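Local coordinates for putative immunoglobulin-blocking virulence protein (Mycoplasma mycoides subsp. capri, PDB 7ADK), which probably acts as a virulence factor that binds host immunoglobulins and blocks their action, at residues 394-399 with 419-424; 476-481 with 503-508. All coordinates share one frame; numbering follows the deposited sequence.

Contact 1 (394-399 with 419-424); sequences DGIRFS and LDLDVS
Arg397 and Asp420 face each other as a hydrogen-bonded antiparallel pair, tied by backbone and side chains alike. Arg397 N gives its hydrogen to Asp420 O at 2.9 Å, and Asp420 N returns a bond of the same length to Arg397 O. The two side chains leave the sheet on one face, where Arg397 NH2 forms a salt bridge with Asp420 OD2 at 2.8 Å. OD2 uses its anti lone pair and sits near the guanidinium edge, 22° out of its plane. A bend at chi3 (64°) turns NH2 toward OD2, the guanidinium and carboxylate planes standing 77° apart. The other face is apolar. Leu419 CD1 lies over one face of the Phe398 ring, a CH-pi contact 3.9 Å from the ring centroid. Alongside, Ile396 CG1 meets Leu421 CD2 at 3.9 Å as the two side chains point the same way. Where the pairing ends, Asp422 N bonds to Gly395 O at 3.0 Å; Asp422 OD1 then accepts from Ser424 N, an Asx turn, and also from Ser424 OG.

Asp379 gives Arg397 NH1 a second salt bridge, and Asn453 ND2 donates to Asp422 OD1. These segments belong to the beta hairpin of strands 396-403 and 415-422. Helix 426-442 covers its apolar face, with Leu435, Ile436 and Leu439 against Ile396, Leu421 and Phe398, while strand 375-379 flanks the hairpin beside 396-403 and strand 448-454 beside 415-422.

Contact 2 (476-481 with 503-508); sequences QLELFF and SLYTSG
Strands 476-481 and 503-506 run parallel, their axes 4.5 Å apart at closest approach, with Ser503 N bonded to Leu477 O, Leu479 N to Ser503 O, Tyr505 N to Leu479 O and Phe481 N to Tyr505 O. Glu478, Leu479 and Phe480 pair with Ser503, Leu504 and Tyr505.

Glu478, Phe480, Ser503 and Tyr505 occupy one face of the sheet. The rings of Phe480 and Tyr505 lie side by side, their planes 29° apart and their centroids separated by 5.1 Å, so that they are slid past one another with little overlap. CE2 and CZ of Phe480 meet CD2 of Tyr505, the former at 3.4 Å. Both residues hold CG anti to the carbonyl carbon (chi1 -58° and -70°), which sends the two rings off their strands in the same direction. Ser503 CB sits above one face of the Tyr505 ring, toward its rim. Glu478, extended beyond CG, brings CD to the edge of that ring, 4.0 Å from Tyr505 CE2, with the carboxylate turned steeply to the ring plane. On the opposite face Leu479 CD1 meets Leu504 CD2 at 4.2 Å, and the same Leu504 CD2 lies at the edge of the Phe481 ring, 4.3 Å from CE2 of Phe481. At the end of the strand, Thr506 OG1 accepts from Gly508 N in an ST turn and also bonds to Ser510 OG.

Arg450 forms a salt bridge to Glu478 OE1 and Tyr372 OH bonds to OE2, while Tyr505 OH bonds to Asp532 and Arg362. Lys452 makes a cation-pi contact with Phe480. The sheet thus carries two unlike faces: one largely apolar, built on Leu479, Leu504 and Phe481, the other a buried mix of aromatic rings and polar groups, in which the partners of Glu478 probably stabilise its carboxylate as an anion.

Overall arrangement
Contacts 1 and 2 belong to the same mixed sheet and follow one another along the chain, the hairpin of contact 1 being complete before strand 473-481 of contact 2 begins. Their centres are 14 Å apart and their nearest atoms about 6 Å, because strand 448-454 runs between them. That strand connects the two: Arg450 makes backbone bonds to Leu419 and Leu421, Lys452 touches Asp420, and both residues also turn side chains to contact 2, while Ile451 touches both Leu421 and Leu479. Contact 1 lies about 30 Å from the centre of the chain and contact 2 about 16 Å, each measured from its own centre.

Contact 1 (394-399 with 419-424)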
loop_
_atom_site.group_PDB
_atom_site.type_symbol
_atom_site.label_atom_id
_atom_site.label_comp_id
_atom_site.label_asym_id
_atom_site.label_seq_id
_atom_site.Cartn_x
_atom_site.Cartn_y
_atom_site.Cartn_z
ATOM N N ASP A 394 22.745 -22.947 -7.395
ATOM C CA ASP A 394 21.553 -23.696 -6.973
ATOM C C ASP A 394 21.002 -23.313 -5.586
ATOM O O ASP A 394 19.936 -23.788 -5.210
ATOM C CB ASP A 394 21.821 -25.200 -7.128
ATOM C CG ASP A 394 21.910 -25.647 -8.602
ATOM O OD1 ASP A 394 21.322 -24.982 -9.483
ATOM O OD2 ASP A 394 22.544 -26.685 -8.901
ATOM N N GLY A 395 21.654 -22.416 -4.841
ATOM C CA GLY A 395 21.099 -21.807 -3.625
ATOM C C GLY A 395 21.235 -22.639 -2.347
ATOM O O GLY A 395 20.586 -22.355 -1.344
ATOM N N ILE A 396 22.049 -23.692 -2.408
ATOM C CA ILE A 396 22.470 -24.557 -1.305
ATOM C C ILE A 396 23.903 -24.149 -0.948
ATOM O O ILE A 396 24.739 -24.076 -1.842
ATOM C CB ILE A 396 22.403 -26.039 -1.757
ATOM C CG1 ILE A 396 20.967 -26.533 -1.994
ATOM C CG2 ILE A 396 23.093 -26.982 -0.769
ATOM C CD1 ILE A 396 20.853 -27.673 -2.976
ATOM N N ARG A 397 24.211 -23.900 0.327
ATOM C CA ARG A 397 25.568 -23.621 0.836
ATOM C C ARG A 397 25.870 -24.349 2.141
ATOM O O ARG A 397 24.991 -24.487 2.985
ATOM C CB ARG A 397 25.767 -22.125 1.052
ATOM C CG ARG A 397 26.149 -21.341 -0.196
ATOM C CD ARG A 397 26.469 -19.896 0.177
ATOM N NE ARG A 397 27.649 -19.826 1.053
ATOM C CZ ARG A 397 27.731 -19.409 2.300
ATOM N NH1 ARG A 397 28.872 -19.516 2.895
ATOM N NH2 ARG A 397 26.736 -18.922 2.975
ATOM N N PHE A 398 27.123 -24.736 2.349
ATOM C CA PHE A 398 27.640 -25.228 3.626
ATOM C C PHE A 398 28.775 -24.320 4.110
ATOM O O PHE A 398 29.713 -24.038 3.367
ATOM C CB PHE A 398 28.117 -26.677 3.507
ATOM C CG PHE A 398 27.050 -27.716 3.232
ATOM C CD1 PHE A 398 26.521 -27.865 1.943
ATOM C CD2 PHE A 398 26.609 -28.565 4.262
ATOM C CE1 PHE A 398 25.557 -28.855 1.688
ATOM C CE2 PHE A 398 25.663 -29.566 4.001
ATOM C CZ PHE A 398 25.140 -29.712 2.710
ATOM N N SER A 399 28.734 -23.888 5.364
ATOM C CA SER A 399 29.794 -23.099 5.987
ATOM C C SER A 399 30.164 -23.659 7.352
ATOM O O SER A 399 29.345 -24.231 8.050
ATOM C CB SER A 399 29.442 -21.616 6.029
ATOM O OG SER A 399 28.312 -21.321 6.744
ATOM N N LEU A 419 24.217 -25.313 7.473
ATOM C CA LEU A 419 23.562 -25.472 6.181
ATOM C C LEU A 419 22.654 -24.266 5.907
ATOM O O LEU A 419 21.740 -23.986 6.679
ATOM C CB LEU A 419 22.824 -26.818 6.190
ATOM C CG LEU A 419 21.963 -27.135 4.962
ATOM C CD1 LEU A 419 22.702 -26.929 3.649
ATOM C CD2 LEU A 419 21.514 -28.574 5.007
ATOM N N ASP A 420 22.911 -23.585 4.792
ATOM C CA ASP A 420 22.224 -22.406 4.255
ATOM C C ASP A 420 21.395 -22.839 3.035
ATOM O O ASP A 420 21.933 -23.326 2.040
ATOM C CB ASP A 420 23.314 -21.344 3.978
ATOM C CG ASP A 420 23.027 -20.184 3.004
ATOM O OD1 ASP A 420 21.887 -20.007 2.531
ATOM O OD2 ASP A 420 23.968 -19.403 2.732
ATOM N N LEU A 421 20.065 -22.715 3.123
ATOM C CA LEU A 421 19.099 -23.017 2.059
ATOM C C LEU A 421 18.313 -21.754 1.689
ATOM O O LEU A 421 17.394 -21.354 2.406
ATOM C CB LEU A 421 18.141 -24.129 2.528
ATOM C CG LEU A 421 18.760 -25.533 2.544
ATOM C CD1 LEU A 421 17.974 -26.466 3.449
ATOM C CD2 LEU A 421 18.769 -26.142 1.154
ATOM N N ASP A 422 18.637 -21.146 0.548
ATOM C CA ASP A 422 17.875 -20.029 -0.008
ATOM C C ASP A 422 16.658 -20.547 -0.776
ATOM O O ASP A 422 16.717 -20.793 -1.977
ATOM C CB ASP A 422 18.764 -19.145 -0.892
ATOM C CG ASP A 422 17.984 -17.996 -1.547
ATOM O OD1 ASP A 422 16.852 -17.674 -1.109
ATOM O OD2 ASP A 422 18.501 -17.400 -2.515
ATOM N N VAL A 423 15.529 -20.714 -0.095
ATOM C CA VAL A 423 14.312 -21.302 -0.678
ATOM C C VAL A 423 13.525 -20.332 -1.562
ATOM O O VAL A 423 12.471 -20.694 -2.080
ATOM C CB VAL A 423 13.446 -22.001 0.385
ATOM C CG1 VAL A 423 14.159 -23.258 0.879
ATOM C CG2 VAL A 423 13.119 -21.110 1.583
ATOM N N SER A 424 14.035 -19.122 -1.820
ATOM C CA SER A 424 13.577 -18.319 -2.961
ATOM C C SER A 424 14.058 -18.897 -4.291
ATOM O O SER A 424 13.410 -18.680 -5.314
ATOM C CB SER A 424 14.007 -16.863 -2.852
ATOM O OG SER A 424 15.391 -16.700 -3.055
#

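Contact 2 (476-481 with 503-508)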
loop_
_atom_site.group_PDB
_atom_site.type_symbol
_atom_site.label_atom_id
_atom_site.label_comp_id
_atom_site.label_asym_id
_atom_site.label_seq_id
_atom_site.Cartn_x
_atom_site.Cartn_y
_atom_site.Cartn_z
ATOM N N GLN A 476 20.539 -25.446 16.413
ATOM C CA GLN A 476 19.975 -24.162 15.986
ATOM C C GLN A 476 19.094 -24.293 14.744
ATOM O O GLN A 476 19.401 -25.052 13.826
ATOM C CB GLN A 476 21.123 -23.164 15.791
ATOM C CG GLN A 476 20.844 -21.945 14.921
ATOM C CD GLN A 476 21.917 -20.873 15.063
ATOM O OE1 GLN A 476 22.122 -20.278 16.099
ATOM N NE2 GLN A 476 22.667 -20.595 14.037
ATOM N N LEU A 477 18.019 -23.506 14.695
ATOM C CA LEU A 477 17.205 -23.283 13.510
ATOM C C LEU A 477 16.996 -21.782 13.321
ATOM O O LEU A 477 16.377 -21.156 14.173
ATOM C CB LEU A 477 15.883 -24.055 13.677
ATOM C CG LEU A 477 14.951 -23.992 12.462
ATOM C CD1 LEU A 477 15.530 -24.717 11.255
ATOM C CD2 LEU A 477 13.622 -24.627 12.806
ATOM N N GLU A 478 17.481 -21.207 12.224
ATOM C CA GLU A 478 17.170 -19.832 11.825
ATOM C C GLU A 478 16.183 -19.873 10.657
ATOM O O GLU A 478 16.484 -20.422 9.598
ATOM C CB GLU A 478 18.428 -19.032 11.435
ATOM C CG GLU A 478 19.438 -18.804 12.569
ATOM C CD GLU A 478 20.715 -18.034 12.174
ATOM O OE1 GLU A 478 20.818 -17.533 11.039
ATOM O OE2 GLU A 478 21.640 -17.898 13.002
ATOM N N LEU A 479 15.003 -19.283 10.835
ATOM C CA LEU A 479 13.982 -19.147 9.802
ATOM C C LEU A 479 13.847 -17.670 9.451
ATOM O O LEU A 479 13.519 -16.875 10.326
ATOM C CB LEU A 479 12.642 -19.711 10.309
ATOM C CG LEU A 479 12.641 -21.171 10.781
ATOM C CD1 LEU A 479 11.253 -21.565 11.271
ATOM C CD2 LEU A 479 13.057 -22.142 9.693
ATOM N N PHE A 480 14.091 -17.302 8.193
ATOM C CA PHE A 480 13.913 -15.940 7.697
ATOM C C PHE A 480 12.640 -15.843 6.855
ATOM O O PHE A 480 12.642 -16.169 5.665
ATOM C CB PHE A 480 15.139 -15.471 6.915
ATOM C CG PHE A 480 16.437 -15.489 7.684
ATOM C CD1 PHE A 480 17.158 -16.684 7.866
ATOM C CD2 PHE A 480 16.918 -14.293 8.237
ATOM C CE1 PHE A 480 18.329 -16.692 8.634
ATOM C CE2 PHE A 480 18.086 -14.305 9.008
ATOM C CZ PHE A 480 18.778 -15.502 9.218
ATOM N N PHE A 481 11.546 -15.421 7.480
ATOM C CA PHE A 481 10.245 -15.268 6.845
ATOM C C PHE A 481 10.136 -13.965 6.060
ATOM O O PHE A 481 10.625 -12.920 6.480
ATOM C CB PHE A 481 9.155 -15.346 7.903
ATOM C CG PHE A 481 8.984 -16.703 8.541
ATOM C CD1 PHE A 481 8.272 -17.710 7.874
ATOM C CD2 PHE A 481 9.497 -16.951 9.820
ATOM C CE1 PHE A 481 8.056 -18.950 8.488
ATOM C CE2 PHE A 481 9.287 -18.193 10.430
ATOM C CZ PHE A 481 8.551 -19.186 9.776
ATOM N N SER A 503 15.485 -18.991 16.028
ATOM C CA SER A 503 15.475 -17.604 15.581
ATOM C C SER A 503 14.387 -17.378 14.545
ATOM O O SER A 503 14.420 -17.952 13.463
ATOM C CB SER A 503 16.825 -17.234 15.026
ATOM O OG SER A 503 17.637 -16.641 15.988
ATOM N N LEU A 504 13.412 -16.546 14.902
ATOM C CA LEU A 504 12.314 -16.138 14.034
ATOM C C LEU A 504 12.630 -14.733 13.529
ATOM O O LEU A 504 12.507 -13.767 14.280
ATOM C CB LEU A 504 10.969 -16.253 14.782
ATOM C CG LEU A 504 10.667 -17.625 15.396
ATOM C CD1 LEU A 504 9.254 -17.656 15.940
ATOM C CD2 LEU A 504 10.797 -18.764 14.402
ATOM N N TYR A 505 13.083 -14.635 12.285
ATOM C CA TYR A 505 13.677 -13.440 11.683
ATOM C C TYR A 505 12.909 -13.009 10.432
ATOM O O TYR A 505 12.329 -13.834 9.739
ATOM C CB TYR A 505 15.145 -13.709 11.293
ATOM C CG TYR A 505 16.203 -13.882 12.369
ATOM C CD1 TYR A 505 16.317 -12.965 13.430
ATOM C CD2 TYR A 505 17.181 -14.880 12.219
ATOM C CE1 TYR A 505 17.397 -13.040 14.330
ATOM C CE2 TYR A 505 18.283 -14.932 13.086
ATOM C CZ TYR A 505 18.396 -14.013 14.146
ATOM O OH TYR A 505 19.486 -14.058 14.950
ATOM N N THR A 506 12.976 -11.731 10.075
ATOM C CA THR A 506 12.581 -11.234 8.742
ATOM C C THR A 506 13.554 -10.155 8.299
ATOM O O THR A 506 14.208 -9.546 9.137
ATOM C CB THR A 506 11.164 -10.622 8.651
ATOM O OG1 THR A 506 11.081 -9.342 9.213
ATOM C CG2 THR A 506 10.094 -11.398 9.374
ATOM N N SER A 507 13.602 -9.870 7.000
ATOM C CA SER A 507 14.271 -8.682 6.454
ATOM C C SER A 507 13.269 -7.606 6.005
ATOM O O SER A 507 13.515 -6.904 5.025
ATOM C CB SER A 507 15.271 -9.076 5.360
ATOM O OG SER A 507 16.182 -10.070 5.815
ATOM N N GLY A 508 12.108 -7.512 6.669
ATOM C CA GLY A 508 11.005 -6.580 6.375
ATOM C C GLY A 508 10.449 -5.884 7.622
ATOM O O GLY A 508 11.182 -5.695 8.589
#